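Local coordinates for adenylate kinase (Schistosoma mansoni, PDB 3UMF), which catalyses the reversible transfer of a phosphoryl group between adenine nucleotides, interconverting ATP and AMP with two ADP, at residues K125-K128 / P132-C135. Numbering follows the deposited sequence.
Sequences KFEK and PCLC
In the parallel five-stranded, Rossmann-like core of this adenylate kinase, the loop joining helix 120-129 to strand 135-140 is tied back to the last turn of the helix by Glu127, whose carboxylate receives the backbone N-H of Cys133. Cys133 N lies 3.2 Å from Glu127 OE2, and the N-H...O angle of 167° makes the bond nearly straight. OE2 offers its anti lone pair, the one turned away from OE1. OE1 is in turn hydrogen-bonded to Tyr185 OH of helix 179-186. Each carboxylate oxygen therefore has its own hydrogen-bonding partner, and the two bonds together should limit rotation of the group. The torsions account for the reach: CG stands anti to the carbonyl carbon (chi1 -59°) and the chain beyond it is extended (chi2 -178°), carrying the carboxylate past Pro132 to the next peptide. Along the way the aliphatic part packs on the proline backbone, with both Glu127 CB and CG 3.8 Å from Pro132 CA. The CA atoms of Glu127 and Pro132 are 4.1 Å apart, so the short connection brings Pro132 back beside Glu127 before the chain turns off toward strand 135-140. Beyond the bond, Cys133 O accepts from Lys190 NZ, and Leu134 is backbone hydrogen-bonded to Val31 of strand 30-35. On the same carboxylate oxygen, Cys133 SG rests 3.7 Å from Glu127 OE2.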
ATOM      1  N   LYS A 125      10.632   9.988  -2.090  1.00 33.38           N
ATOM      2  CA  LYS A 125       9.975  11.284  -2.262  1.00 42.58           C
ATOM      3  C   LYS A 125       8.856  11.506  -1.246  1.00 39.03           C
ATOM      4  O   LYS A 125       8.628  12.633  -0.817  1.00 43.05           O
ATOM      5  CB  LYS A 125       9.434  11.444  -3.685  1.00 46.93           C
ATOM      6  CG  LYS A 125      10.504  11.494  -4.760  1.00 61.15           C
ATOM      7  CD  LYS A 125       9.889  11.743  -6.126  1.00 68.89           C
ATOM      8  CE  LYS A 125      10.756  11.177  -7.237  1.00 75.38           C
ATOM      9  NZ  LYS A 125      10.104  11.309  -8.569  1.00 77.24           N
ATOM     10  N   PHE A 126       8.159  10.437  -0.871  1.00 32.75           N
ATOM     11  CA  PHE A 126       7.103  10.540   0.133  1.00 35.69           C
ATOM     12  C   PHE A 126       7.694  10.978   1.461  1.00 31.32           C
ATOM     13  O   PHE A 126       7.201  11.908   2.098  1.00 38.43           O
ATOM     14  CB  PHE A 126       6.373   9.203   0.311  1.00 36.40           C
ATOM     15  CG  PHE A 126       5.271   9.244   1.342  1.00 35.75           C
ATOM     16  CD1 PHE A 126       5.544   9.040   2.688  1.00 29.76           C
ATOM     17  CD2 PHE A 126       3.963   9.487   0.962  1.00 38.05           C
ATOM     18  CE1 PHE A 126       4.532   9.083   3.634  1.00 35.30           C
ATOM     19  CE2 PHE A 126       2.946   9.528   1.904  1.00 37.69           C
ATOM     20  CZ  PHE A 126       3.233   9.326   3.240  1.00 35.24           C
ATOM     21  N   GLU A 127       8.756  10.298   1.876  1.00 31.19           N
ATOM     22  CA  GLU A 127       9.395  10.588   3.151  1.00 38.72           C
ATOM     23  C   GLU A 127      10.022  11.982   3.166  1.00 38.68           C
ATOM     24  O   GLU A 127      10.141  12.598   4.222  1.00 41.14           O
ATOM     25  CB  GLU A 127      10.431   9.513   3.486  1.00 36.73           C
ATOM     26  CG  GLU A 127       9.841   8.114   3.560  1.00 36.92           C
ATOM     27  CD  GLU A 127      10.861   7.064   3.946  1.00 48.55           C
ATOM     28  OE1 GLU A 127      11.698   6.704   3.091  1.00 50.42           O
ATOM     29  OE2 GLU A 127      10.824   6.596   5.103  1.00 55.30           O
ATOM     30  N   LYS A 128      10.408  12.482   1.995  1.00 42.22           N
ATOM     31  CA  LYS A 128      10.961  13.830   1.888  1.00 52.33           C
ATOM     32  C   LYS A 128       9.859  14.882   1.943  1.00 54.63           C
ATOM     33  O   LYS A 128       9.884  15.782   2.781  1.00 57.89           O
ATOM     34  CB  LYS A 128      11.758  13.991   0.588  1.00 53.03           C
ATOM     35  CG  LYS A 128      12.289  15.405   0.355  1.00 65.53           C
ATOM     36  CD  LYS A 128      12.883  15.588  -1.045  1.00 74.19           C
ATOM     37  CE  LYS A 128      11.846  16.097  -2.040  1.00 79.90           C
ATOM     38  NZ  LYS A 128      11.569  15.111  -3.122  1.00 81.39           N
ATOM     39  N   PRO A 132       8.650  10.679   7.118  1.00 54.11           N
ATOM     40  CA  PRO A 132       9.236   9.333   7.096  1.00 49.21           C
ATOM     41  C   PRO A 132       8.219   8.294   7.550  1.00 43.72           C
ATOM     42  O   PRO A 132       7.385   8.589   8.408  1.00 48.39           O
ATOM     43  CB  PRO A 132      10.373   9.433   8.116  1.00 51.82           C
ATOM     44  CG  PRO A 132      10.716  10.886   8.162  1.00 59.21           C
ATOM     45  CD  PRO A 132       9.406  11.594   7.991  1.00 58.59           C
ATOM     46  N   CYS A 133       8.273   7.097   6.983  1.00 39.39           N
ATOM     47  CA  CYS A 133       7.323   6.069   7.372  1.00 37.31           C
ATOM     48  C   CYS A 133       7.729   5.438   8.701  1.00 38.85           C
ATOM     49  O   CYS A 133       8.899   5.477   9.090  1.00 37.25           O
ATOM     50  CB  CYS A 133       7.183   5.002   6.280  1.00 35.56           C
ATOM     51  SG  CYS A 133       8.544   3.834   6.166  1.00 41.64           S
ATOM     52  N   LEU A 134       6.753   4.885   9.406  1.00 35.28           N
ATOM     53  CA  LEU A 134       7.027   4.158  10.634  1.00 40.26           C
ATOM     54  C   LEU A 134       7.592   2.781  10.295  1.00 36.63           C
ATOM     55  O   LEU A 134       8.617   2.365  10.835  1.00 32.29           O
ATOM     56  CB  LEU A 134       5.747   4.021  11.458  1.00 35.31           C
ATOM     57  CG  LEU A 134       5.816   3.117  12.688  1.00 32.08           C
ATOM     58  CD1 LEU A 134       6.796   3.664  13.717  1.00 31.91           C
ATOM     59  CD2 LEU A 134       4.432   2.955  13.289  1.00 37.91           C
ATOM     60  N   CYS A 135       6.916   2.087   9.387  1.00 35.72           N
ATOM     61  CA  CYS A 135       7.352   0.771   8.936  1.00 34.97           C
ATOM     62  C   CYS A 135       6.658   0.384   7.639  1.00 35.18           C
ATOM     63  O   CYS A 135       5.764   1.087   7.165  1.00 34.93           O
ATOM     64  CB  CYS A 135       7.074  -0.286  10.013  1.00 35.76           C
ATOM     65  SG  CYS A 135       5.320  -0.544  10.391  1.00 35.89           S
TER